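Local atomic coordinates of mosquitocidal toxin (Lysinibacillus sphaericus, PDB entry 2VSE), a protein that probably kills mosquito larvae as an ADP-ribosyltransferase toxin, its catalytic domain joined to four ricin-B-type lectin domains that are likely to bind carbohydrate. Residues 273-278 and 404-409; 281-286 and 296-301; 285-290 and 328-333; 352-357 and 371-376. One frame throughout, in Å; residues are numbered along the deposited sequence.

In the fold
Segment 273-278 opens the first ricin-B-type lectin domain, and contact 1 pairs it with 404-409 near the end of that domain, enclosing a loop within which the other three contacts nest. The next strand, 283-287, follows directly and serves two of them. Contact 2 turns it back on 294-300 in a short hairpin, while contact 3, starting from the same strand, reaches on to 331-333. Contact 4 closes later, in series with both, tying the loop at 352-357 to the end of strand 368-372. Contacts 1, 2 and 3 touch one another through Val285, and Ser333 of contact 3 meets Gln356 of contact 4.

Contact 1: 273-278 and 404-409; sequences YQIKNK and QEWLIE
Asn277 points ND2 at one face of the Trp406 indole, 3.5 Å from CH2 and offset toward the rim. The two planes stand 75° apart, so the amide is nearly upright on the ring rather than stacked. ND2 also bonds to Ser403 O and OD1 to Lys279 N, which fixes the amide's rotation. On the same side of the sheet, Ile275 CG2 packs 3.7 Å from Trp406 CE3. Trp406 belongs to the Gln404-Glu405-Trp406 sequence, a QxW motif of ricin-type beta-trefoils; its large ring suits the domain interior, where NE1 bonds to Leu380 O. The backbones form an antiparallel pair linking the first and last strands of the lectin domain, with Lys276 N to Leu407 O at 2.9 Å as one rung. Further along, Ile408 CG2 sits over a face of the Tyr273 ring, 3.5 Å from CD1. The face bearing Gln274, Lys276 and Glu409 is largely polar, with Leu407 among them. Lys276, extended beyond CG, brings NZ to Glu409 OE1 at 2.6 Å from above the carboxylate plane, a salt bridge. Lys278 runs alongside Glu405 in a long ion pair, 3.9 Å from NZ to OE1, while Glu405 OE2 is hydrogen-bonded to Asn363 ND2.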
# COMPACT_ATOMS: atom_id res chain seq x y z
N TYR A 273 -10.26 -9.30 -25.54
CA TYR A 273 -11.24 -8.47 -24.87
C TYR A 273 -12.49 -9.27 -24.56
O TYR A 273 -12.72 -10.34 -25.15
CB TYR A 273 -11.65 -7.30 -25.76
CG TYR A 273 -10.55 -6.32 -26.08
CD1 TYR A 273 -10.26 -5.25 -25.21
CD2 TYR A 273 -9.82 -6.42 -27.26
CE1 TYR A 273 -9.27 -4.34 -25.50
CE2 TYR A 273 -8.81 -5.51 -27.55
CZ TYR A 273 -8.54 -4.47 -26.67
OH TYR A 273 -7.55 -3.56 -26.95
N GLN A 274 -13.30 -8.75 -23.65
CA GLN A 274 -14.70 -9.15 -23.53
C GLN A 274 -15.58 -7.98 -23.97
O GLN A 274 -15.24 -6.82 -23.76
CB GLN A 274 -15.05 -9.57 -22.12
CG GLN A 274 -14.48 -10.89 -21.72
CD GLN A 274 -15.21 -11.47 -20.55
OE1 GLN A 274 -15.08 -11.00 -19.41
NE2 GLN A 274 -16.01 -12.50 -20.80
N ILE A 275 -16.71 -8.31 -24.59
CA ILE A 275 -17.67 -7.30 -25.03
C ILE A 275 -18.94 -7.38 -24.18
O ILE A 275 -19.66 -8.39 -24.20
CB ILE A 275 -17.96 -7.42 -26.55
CG1 ILE A 275 -16.64 -7.47 -27.33
CG2 ILE A 275 -18.77 -6.24 -27.03
CD1 ILE A 275 -16.75 -8.03 -28.75
N LYS A 276 -19.18 -6.32 -23.41
CA LYS A 276 -20.27 -6.30 -22.42
C LYS A 276 -21.34 -5.30 -22.83
O LYS A 276 -21.02 -4.18 -23.23
CB LYS A 276 -19.74 -5.87 -21.05
CG LYS A 276 -18.56 -6.68 -20.55
CD LYS A 276 -18.32 -6.37 -19.10
CE LYS A 276 -17.24 -7.29 -18.52
NZ LYS A 276 -16.95 -6.90 -17.13
N ASN A 277 -22.60 -5.69 -22.70
CA ASN A 277 -23.69 -4.80 -23.05
C ASN A 277 -23.90 -3.71 -22.00
O ASN A 277 -23.68 -3.95 -20.81
CB ASN A 277 -24.98 -5.57 -23.32
CG ASN A 277 -26.02 -4.72 -24.02
OD1 ASN A 277 -26.69 -3.89 -23.40
ND2 ASN A 277 -26.15 -4.90 -25.33
N LYS A 278 -24.32 -2.53 -22.43
CA LYS A 278 -24.57 -1.42 -21.51
C LYS A 278 -25.83 -1.65 -20.66
O LYS A 278 -25.84 -1.33 -19.47
CB LYS A 278 -24.68 -0.09 -22.26
CG LYS A 278 -24.68 1.13 -21.35
CD LYS A 278 -25.32 2.34 -22.02
CE LYS A 278 -25.27 3.55 -21.11
NZ LYS A 278 -26.02 4.72 -21.65
N GLN A 404 -27.71 -1.33 -27.85
CA GLN A 404 -26.71 -1.27 -28.92
C GLN A 404 -25.42 -0.53 -28.50
O GLN A 404 -24.54 -0.26 -29.32
CB GLN A 404 -27.29 -0.77 -30.27
CG GLN A 404 -27.79 0.67 -30.31
CD GLN A 404 -28.43 1.07 -31.64
OE1 GLN A 404 -28.22 2.18 -32.14
NE2 GLN A 404 -29.22 0.16 -32.22
N GLU A 405 -25.33 -0.24 -27.20
CA GLU A 405 -24.10 0.33 -26.64
C GLU A 405 -23.32 -0.75 -25.89
O GLU A 405 -23.91 -1.58 -25.17
CB GLU A 405 -24.40 1.55 -25.75
CG GLU A 405 -24.96 2.77 -26.52
CD GLU A 405 -24.97 4.07 -25.71
OE1 GLU A 405 -26.04 4.70 -25.59
OE2 GLU A 405 -23.91 4.48 -25.18
N TRP A 406 -22.00 -0.76 -26.07
CA TRP A 406 -21.16 -1.82 -25.51
C TRP A 406 -19.90 -1.29 -24.82
O TRP A 406 -19.40 -0.21 -25.15
CB TRP A 406 -20.72 -2.79 -26.60
CG TRP A 406 -21.85 -3.38 -27.39
CD1 TRP A 406 -22.48 -2.82 -28.47
CD2 TRP A 406 -22.48 -4.64 -27.17
NE1 TRP A 406 -23.46 -3.66 -28.93
CE2 TRP A 406 -23.49 -4.79 -28.15
CE3 TRP A 406 -22.30 -5.67 -26.24
CZ2 TRP A 406 -24.31 -5.92 -28.23
CZ3 TRP A 406 -23.12 -6.79 -26.31
CH2 TRP A 406 -24.11 -6.90 -27.30
N LEU A 407 -19.39 -2.08 -23.87
CA LEU A 407 -18.07 -1.87 -23.29
C LEU A 407 -17.09 -2.89 -23.89
O LEU A 407 -17.40 -4.07 -24.01
CB LEU A 407 -18.11 -2.04 -21.78
CG LEU A 407 -18.86 -1.02 -20.91
CD1 LEU A 407 -19.07 -1.59 -19.53
CD2 LEU A 407 -18.11 0.30 -20.82
N ILE A 408 -15.92 -2.41 -24.28
CA ILE A 408 -14.85 -3.27 -24.75
C ILE A 408 -13.81 -3.34 -23.63
O ILE A 408 -13.02 -2.41 -23.46
CB ILE A 408 -14.22 -2.76 -26.05
CG1 ILE A 408 -15.29 -2.65 -27.14
CG2 ILE A 408 -13.09 -3.69 -26.51
CD1 ILE A 408 -14.84 -1.96 -28.40
N GLU A 409 -13.84 -4.43 -22.88
CA GLU A 409 -13.02 -4.57 -21.67
C GLU A 409 -11.82 -5.49 -21.89
O GLU A 409 -11.98 -6.63 -22.32
CB GLU A 409 -13.87 -5.05 -20.49
CG GLU A 409 -13.08 -5.13 -19.19
CD GLU A 409 -13.88 -5.68 -18.01
OE1 GLU A 409 -15.02 -5.20 -17.75
OE2 GLU A 409 -13.34 -6.57 -17.31
O HOH W 1 -13.01 -8.66 -19.04

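Contact 2: 281-286 and 296-301; sequences RNIVVT and VESYKN
Thr286 and Glu297 satisfy each other's backbone: Thr286 N donates to Glu297 O at 2.8 Å, and Glu297 N returns a bond of 2.9 Å to Thr286 O. Two residues along, at the next hydrogen-bonded pair, Val284 and Tyr299 repeat the exchange. Between these pairs, the inward-facing Val285 leaves its backbone to others, its N bonding to Ile275 O and its O receiving Trp309 NE1. Its side chain is purely apolar, and CG1 lies 3.5 Å from Val296 CG1. Thr286 CG2 sits 3.1 Å from Glu297 O and 3.3 Å from Tyr299 CB. The strands 283-287 and 294-300 make a beta hairpin, probably one of those that cap the barrel, as in other beta-trefoils. Toward its open end the pairing gives way to a polar network. Asn301 N donates almost straight (172°) to Asn282 O, which also accepts from a water that donates in turn to Asn301 O. A second water donates to Arg281 O and accepts from Asn301 ND2 at 2.9 Å. Asparagine fits this spot because its amide serves both roles: while ND2 holds the water, OD1 accepts from Gln274 NE2 and Gly303 N. Glu297 OE2 forms a salt bridge with Lys390 NZ, which also pairs with Asp288 OD1 and so probably offsets the closeness of the two acids. Lys300, pointing away from the hairpin partner, carries NZ to Phe539 O, within the range of the following lectin domain.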
# COMPACT_ATOMS: atom_id res chain seq x y z
N ARG A 281 -24.40 -5.22 -17.73
CA ARG A 281 -22.96 -5.49 -17.77
C ARG A 281 -22.57 -6.90 -17.35
O ARG A 281 -21.42 -7.31 -17.55
CB ARG A 281 -22.21 -4.47 -16.92
CG ARG A 281 -22.09 -3.09 -17.56
CD ARG A 281 -21.43 -2.16 -16.57
NE ARG A 281 -21.32 -0.79 -17.07
CZ ARG A 281 -20.59 0.15 -16.49
NH1 ARG A 281 -19.89 -0.13 -15.39
NH2 ARG A 281 -20.56 1.38 -17.01
N ASN A 282 -23.51 -7.65 -16.78
CA ASN A 282 -23.26 -9.03 -16.41
C ASN A 282 -23.27 -9.98 -17.61
O ASN A 282 -22.81 -11.12 -17.51
CB ASN A 282 -24.28 -9.49 -15.37
CG ASN A 282 -24.25 -8.66 -14.09
OD1 ASN A 282 -23.20 -8.16 -13.65
ND2 ASN A 282 -25.41 -8.51 -13.47
N ILE A 283 -23.78 -9.50 -18.76
CA ILE A 283 -23.92 -10.32 -19.97
C ILE A 283 -22.89 -9.94 -21.05
O ILE A 283 -22.60 -8.76 -21.26
CB ILE A 283 -25.37 -10.27 -20.54
CG1 ILE A 283 -25.64 -8.94 -21.23
CG2 ILE A 283 -26.39 -10.54 -19.43
CD1 ILE A 283 -26.95 -8.86 -22.02
N VAL A 284 -22.35 -10.95 -21.72
CA VAL A 284 -21.29 -10.71 -22.70
C VAL A 284 -21.61 -11.37 -24.03
O VAL A 284 -22.41 -12.31 -24.07
CB VAL A 284 -19.89 -11.19 -22.21
CG1 VAL A 284 -19.37 -10.28 -21.09
CG2 VAL A 284 -19.94 -12.66 -21.75
N VAL A 285 -20.99 -10.86 -25.09
CA VAL A 285 -21.04 -11.46 -26.43
C VAL A 285 -20.36 -12.82 -26.37
O VAL A 285 -19.18 -12.91 -26.01
CB VAL A 285 -20.33 -10.59 -27.49
CG1 VAL A 285 -20.40 -11.24 -28.85
CG2 VAL A 285 -20.93 -9.19 -27.56
N THR A 286 -21.09 -13.87 -26.72
CA THR A 286 -20.57 -15.22 -26.58
C THR A 286 -20.93 -16.10 -27.76
O THR A 286 -22.08 -16.10 -28.21
CB THR A 286 -21.00 -15.88 -25.24
OG1 THR A 286 -21.36 -17.25 -25.45
CG2 THR A 286 -22.19 -15.18 -24.63
N VAL A 296 -24.34 -16.11 -32.44
CA VAL A 296 -23.67 -15.35 -31.41
C VAL A 296 -24.76 -14.78 -30.50
O VAL A 296 -25.68 -14.11 -30.98
CB VAL A 296 -22.79 -14.23 -32.00
CG1 VAL A 296 -22.35 -13.27 -30.92
CG2 VAL A 296 -21.58 -14.82 -32.71
N GLU A 297 -24.66 -15.08 -29.21
CA GLU A 297 -25.70 -14.72 -28.24
C GLU A 297 -25.14 -13.94 -27.06
O GLU A 297 -23.92 -13.92 -26.82
CB GLU A 297 -26.40 -15.98 -27.71
CG GLU A 297 -27.19 -16.77 -28.75
CD GLU A 297 -27.43 -18.22 -28.33
OE1 GLU A 297 -28.16 -18.92 -29.05
OE2 GLU A 297 -26.88 -18.65 -27.28
N SER A 298 -26.03 -13.29 -26.32
CA SER A 298 -25.68 -12.78 -25.01
C SER A 298 -25.82 -13.93 -24.02
O SER A 298 -26.76 -14.72 -24.11
CB SER A 298 -26.60 -11.63 -24.60
OG SER A 298 -27.93 -12.06 -24.42
N TYR A 299 -24.87 -14.02 -23.10
CA TYR A 299 -24.96 -14.97 -22.00
C TYR A 299 -24.34 -14.33 -20.77
O TYR A 299 -23.48 -13.47 -20.89
CB TYR A 299 -24.23 -16.27 -22.34
CG TYR A 299 -24.77 -17.49 -21.64
CD1 TYR A 299 -25.70 -18.32 -22.27
CD2 TYR A 299 -24.35 -17.83 -20.34
CE1 TYR A 299 -26.20 -19.45 -21.63
CE2 TYR A 299 -24.86 -18.95 -19.69
CZ TYR A 299 -25.78 -19.76 -20.34
OH TYR A 299 -26.28 -20.88 -19.72
N LYS A 300 -24.81 -14.74 -19.60
CA LYS A 300 -24.21 -14.32 -18.35
C LYS A 300 -22.71 -14.64 -18.37
O LYS A 300 -22.32 -15.77 -18.65
CB LYS A 300 -24.92 -15.01 -17.18
CG LYS A 300 -24.44 -14.63 -15.79
CD LYS A 300 -25.23 -15.42 -14.74
CE LYS A 300 -24.61 -15.32 -13.37
NZ LYS A 300 -25.13 -16.41 -12.48
N ASN A 301 -21.89 -13.62 -18.10
CA ASN A 301 -20.44 -13.75 -18.02
C ASN A 301 -20.00 -14.72 -16.92
O ASN A 301 -20.30 -14.50 -15.75
CB ASN A 301 -19.79 -12.37 -17.81
CG ASN A 301 -18.30 -12.34 -18.17
OD1 ASN A 301 -17.74 -13.32 -18.65
ND2 ASN A 301 -17.66 -11.20 -17.94
O HOH W 2 -19.30 -9.02 -16.98
O HOH W 3 -21.95 -12.28 -15.06

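Contact 3: 285-290 and 328-333; sequences VTLDSD and PTLLLS
Leu330 and Leu287 meet methyl to methyl, their side chains crossing at about a right angle. Followed outward, Leu330 makes its first contact at CB, which lies 4.0 Å from Leu287 CD2. With chi1 at -74°, CG stands anti to the carbonyl carbon, and the branching then separates the two methyls. CD1, set anti to CA (chi2 -179°), extends the chain to its full reach: it touches Leu287 CD2 at 3.6 Å and, just beyond, the backbone of the turn, with Asp290 C at 3.9 Å. CD2 takes the other branch and leads away from segment 285-290. Leucine suits this place because one methyl can press into the neighbouring leucine and against the adjoining turn at once, without bringing a polar group into a buried site. Leu287 answers in kind, since its CD2 is likewise the extended branch, and its side chain also rests on Trp309. Nearer the start of segment 285-290 lies a second apolar pair: Leu332 CD1 comes to 3.7 Å from Val285 CG1, again roughly at right angles, and Leu332 packs on Trp309 and Ile322 as well. The backbones themselves stay well apart, with Asp290 CA and Leu330 CA still 7.9 Å from each other, so the contact is made through side chains, one of them against the backbone of Asp290. The polar groups turn elsewhere: Ser333 OG donates to Leu331 O, and Leu332 O accepts from Trp358 NE1. Strands 283-287 and 331-333 are the outermost strands of a four-stranded antiparallel sheet, separated in it by 294-300 and 346-348, and their side chains meet beside strands 309-314 and 319-324.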
# COMPACT_ATOMS: atom_id res chain seq x y z
N VAL A 285 -20.99 -10.86 -25.09
CA VAL A 285 -21.04 -11.46 -26.43
C VAL A 285 -20.36 -12.82 -26.37
O VAL A 285 -19.18 -12.91 -26.01
CB VAL A 285 -20.33 -10.59 -27.49
CG1 VAL A 285 -20.40 -11.24 -28.85
CG2 VAL A 285 -20.93 -9.19 -27.56
N THR A 286 -21.09 -13.87 -26.72
CA THR A 286 -20.57 -15.22 -26.58
C THR A 286 -20.93 -16.10 -27.76
O THR A 286 -22.08 -16.10 -28.21
CB THR A 286 -21.00 -15.88 -25.24
OG1 THR A 286 -21.36 -17.25 -25.45
CG2 THR A 286 -22.19 -15.18 -24.63
N LEU A 287 -19.94 -16.85 -28.26
CA LEU A 287 -20.18 -17.79 -29.36
C LEU A 287 -20.71 -19.10 -28.81
O LEU A 287 -20.05 -19.76 -28.00
CB LEU A 287 -18.91 -18.00 -30.19
CG LEU A 287 -19.05 -18.91 -31.42
CD1 LEU A 287 -20.04 -18.35 -32.45
CD2 LEU A 287 -17.68 -19.14 -32.04
N ASP A 288 -21.91 -19.48 -29.26
CA ASP A 288 -22.64 -20.61 -28.68
C ASP A 288 -21.89 -21.93 -28.74
O ASP A 288 -21.77 -22.61 -27.73
CB ASP A 288 -24.03 -20.75 -29.31
CG ASP A 288 -24.91 -21.72 -28.55
OD1 ASP A 288 -24.96 -21.60 -27.30
OD2 ASP A 288 -25.55 -22.61 -29.18
N SER A 289 -21.38 -22.27 -29.93
CA SER A 289 -20.67 -23.52 -30.15
C SER A 289 -19.40 -23.32 -30.98
O SER A 289 -18.95 -22.19 -31.16
CB SER A 289 -21.59 -24.52 -30.84
OG SER A 289 -21.00 -25.81 -30.80
N ASP A 290 -18.82 -24.41 -31.49
CA ASP A 290 -17.56 -24.32 -32.23
C ASP A 290 -17.65 -24.75 -33.70
O ASP A 290 -16.67 -25.20 -34.28
CB ASP A 290 -16.43 -25.08 -31.50
CG ASP A 290 -16.66 -26.59 -31.44
OD1 ASP A 290 -17.71 -27.08 -31.90
OD2 ASP A 290 -15.76 -27.29 -30.92
N PRO A 328 -10.77 -19.78 -32.64
CA PRO A 328 -10.12 -18.64 -33.34
C PRO A 328 -10.41 -18.55 -34.84
O PRO A 328 -10.37 -17.45 -35.39
CB PRO A 328 -8.63 -18.87 -33.08
CG PRO A 328 -8.58 -19.74 -31.88
CD PRO A 328 -9.77 -20.63 -31.97
N THR A 329 -10.70 -19.68 -35.49
CA THR A 329 -11.06 -19.66 -36.92
C THR A 329 -12.47 -19.11 -37.18
O THR A 329 -12.90 -19.02 -38.33
CB THR A 329 -10.99 -21.06 -37.60
OG1 THR A 329 -11.78 -22.00 -36.86
CG2 THR A 329 -9.56 -21.56 -37.71
N LEU A 330 -13.21 -18.78 -36.12
CA LEU A 330 -14.57 -18.28 -36.30
C LEU A 330 -14.67 -16.80 -35.98
O LEU A 330 -14.30 -16.37 -34.89
CB LEU A 330 -15.57 -19.07 -35.47
CG LEU A 330 -15.94 -20.48 -35.95
CD1 LEU A 330 -16.97 -21.10 -35.02
CD2 LEU A 330 -16.47 -20.46 -37.38
N LEU A 331 -15.19 -16.02 -36.93
CA LEU A 331 -15.28 -14.57 -36.80
C LEU A 331 -16.73 -14.13 -36.56
O LEU A 331 -17.66 -14.67 -37.16
CB LEU A 331 -14.73 -13.88 -38.06
CG LEU A 331 -13.23 -13.98 -38.40
CD1 LEU A 331 -12.77 -15.40 -38.74
CD2 LEU A 331 -12.88 -13.02 -39.53
N LEU A 332 -16.89 -13.14 -35.69
CA LEU A 332 -18.19 -12.52 -35.45
C LEU A 332 -18.68 -11.92 -36.76
O LEU A 332 -18.09 -10.96 -37.26
CB LEU A 332 -18.05 -11.46 -34.37
CG LEU A 332 -19.34 -10.95 -33.73
CD1 LEU A 332 -19.11 -10.57 -32.29
CD2 LEU A 332 -19.87 -9.76 -34.51
N SER A 333 -19.76 -12.48 -37.30
CA SER A 333 -20.20 -12.22 -38.67
C SER A 333 -21.70 -11.93 -38.79
O SER A 333 -22.50 -12.47 -38.02
CB SER A 333 -19.88 -13.44 -39.55
OG SER A 333 -18.50 -13.67 -39.67

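Contact 4: 352-357 and 371-376; sequences GSNNQY and RNLSDP
Asn372 and Leu373 each send one N-H across to the loop at 352-357. Asn372 ND2 donates to Asn355 O at 2.8 Å; that oxygen lies in the plane of the amide, yet the donor stands well above the carbonyl plane of Asn355. Leu373 N meets Tyr357 O at 2.9 Å, also from above. The Leu373 side chain runs alongside Tyr357, with CD2 3.6 Å from Tyr357 CB and 3.7 Å from Asn354 CG. Leucine suits this place, its branched apolar end letting CD2 pack against both. Asn372 OD1 accepts both from Ser374 N, making an Asx turn, and from Ser374 OG at 2.6 Å; these two bonds fix the amide's rotation with ND2 toward Asn355 O. An amide suits the task, offering an acceptor to Ser374 and a donor to the loop. On the other side, Ser353 OG accepts from Asn355 N in an ST turn at the start of the short 3-10 segment 354-355. Farther out, Lys317 reaches Asn354 OD1 and makes a cation-pi contact with Tyr357, while Gln356 NE2 bonds to Ser333 OG and Thr349 O. Gln356 and Tyr357, followed by Trp358, form a QxW motif, the signature of ricin-type beta-trefoil lectin domains.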
# COMPACT_ATOMS: atom_id res chain seq x y z
N GLY A 352 -13.45 -13.25 -46.64
CA GLY A 352 -12.88 -12.19 -47.46
C GLY A 352 -13.80 -10.99 -47.52
O GLY A 352 -13.39 -9.91 -47.92
N SER A 353 -15.05 -11.20 -47.11
CA SER A 353 -16.14 -10.23 -47.22
C SER A 353 -16.08 -9.13 -46.17
O SER A 353 -15.57 -9.35 -45.07
CB SER A 353 -17.47 -10.96 -47.06
OG SER A 353 -18.56 -10.05 -46.98
N ASN A 354 -16.64 -7.97 -46.50
CA ASN A 354 -16.74 -6.87 -45.56
C ASN A 354 -17.80 -7.09 -44.47
O ASN A 354 -17.80 -6.38 -43.45
CB ASN A 354 -16.95 -5.53 -46.29
CG ASN A 354 -15.66 -4.98 -46.93
OD1 ASN A 354 -14.57 -5.54 -46.77
ND2 ASN A 354 -15.79 -3.87 -47.66
N ASN A 355 -18.67 -8.08 -44.66
CA ASN A 355 -19.68 -8.38 -43.63
C ASN A 355 -19.14 -9.01 -42.33
O ASN A 355 -19.89 -9.21 -41.37
CB ASN A 355 -20.88 -9.15 -44.21
CG ASN A 355 -20.53 -10.56 -44.68
OD1 ASN A 355 -19.66 -11.23 -44.12
ND2 ASN A 355 -21.23 -11.01 -45.71
N GLN A 356 -17.84 -9.30 -42.30
CA GLN A 356 -17.17 -9.73 -41.06
C GLN A 356 -16.25 -8.64 -40.56
O GLN A 356 -15.36 -8.88 -39.75
CB GLN A 356 -16.39 -11.02 -41.26
CG GLN A 356 -17.19 -12.14 -41.90
CD GLN A 356 -16.34 -13.35 -42.19
OE1 GLN A 356 -15.39 -13.29 -42.98
NE2 GLN A 356 -16.66 -14.47 -41.54
N TYR A 357 -16.44 -7.42 -41.06
CA TYR A 357 -15.71 -6.27 -40.57
C TYR A 357 -16.67 -5.33 -39.88
O TYR A 357 -17.84 -5.19 -40.28
CB TYR A 357 -15.00 -5.54 -41.70
CG TYR A 357 -13.74 -6.21 -42.20
CD1 TYR A 357 -12.50 -5.87 -41.66
CD2 TYR A 357 -13.78 -7.16 -43.22
CE1 TYR A 357 -11.32 -6.47 -42.13
CE2 TYR A 357 -12.61 -7.77 -43.69
CZ TYR A 357 -11.39 -7.41 -43.14
OH TYR A 357 -10.24 -8.00 -43.58
N ARG A 371 -20.84 -1.06 -36.02
CA ARG A 371 -21.63 -1.08 -37.25
C ARG A 371 -20.90 -1.82 -38.38
O ARG A 371 -19.70 -1.64 -38.58
CB ARG A 371 -22.12 0.33 -37.63
CG ARG A 371 -21.11 1.31 -38.22
CD ARG A 371 -21.39 2.77 -37.80
NE ARG A 371 -22.69 3.27 -38.26
CZ ARG A 371 -23.34 4.31 -37.73
NH1 ARG A 371 -22.81 4.97 -36.70
NH2 ARG A 371 -24.51 4.68 -38.21
N ASN A 372 -21.64 -2.68 -39.07
CA ASN A 372 -21.07 -3.54 -40.10
C ASN A 372 -20.50 -2.78 -41.29
O ASN A 372 -21.12 -1.84 -41.80
CB ASN A 372 -22.10 -4.56 -40.58
CG ASN A 372 -21.48 -5.65 -41.42
OD1 ASN A 372 -21.42 -5.56 -42.65
ND2 ASN A 372 -20.98 -6.69 -40.76
N LEU A 373 -19.31 -3.18 -41.73
CA LEU A 373 -18.61 -2.47 -42.79
C LEU A 373 -19.35 -2.55 -44.12
O LEU A 373 -19.39 -1.57 -44.86
CB LEU A 373 -17.16 -2.94 -42.93
CG LEU A 373 -16.24 -2.16 -43.89
CD1 LEU A 373 -16.04 -0.71 -43.44
CD2 LEU A 373 -14.90 -2.85 -44.06
N SER A 374 -19.93 -3.71 -44.43
CA SER A 374 -20.64 -3.89 -45.70
C SER A 374 -21.94 -3.08 -45.79
O SER A 374 -22.36 -2.71 -46.88
CB SER A 374 -20.90 -5.37 -46.00
OG SER A 374 -21.93 -5.87 -45.19
N ASP A 375 -22.54 -2.79 -44.63
CA ASP A 375 -23.72 -1.94 -44.54
C ASP A 375 -23.67 -1.14 -43.23
O ASP A 375 -24.15 -1.61 -42.19
CB ASP A 375 -25.00 -2.79 -44.63
CG ASP A 375 -26.25 -1.95 -44.75
OD1 ASP A 375 -26.29 -0.84 -44.17
OD2 ASP A 375 -27.21 -2.40 -45.43
N PRO A 376 -23.06 0.06 -43.26
CA PRO A 376 -22.80 0.83 -42.04
C PRO A 376 -24.06 1.32 -41.32
O PRO A 376 -23.96 1.82 -40.19
CB PRO A 376 -21.93 2.00 -42.53
CG PRO A 376 -22.21 2.12 -43.97
CD PRO A 376 -22.55 0.74 -44.47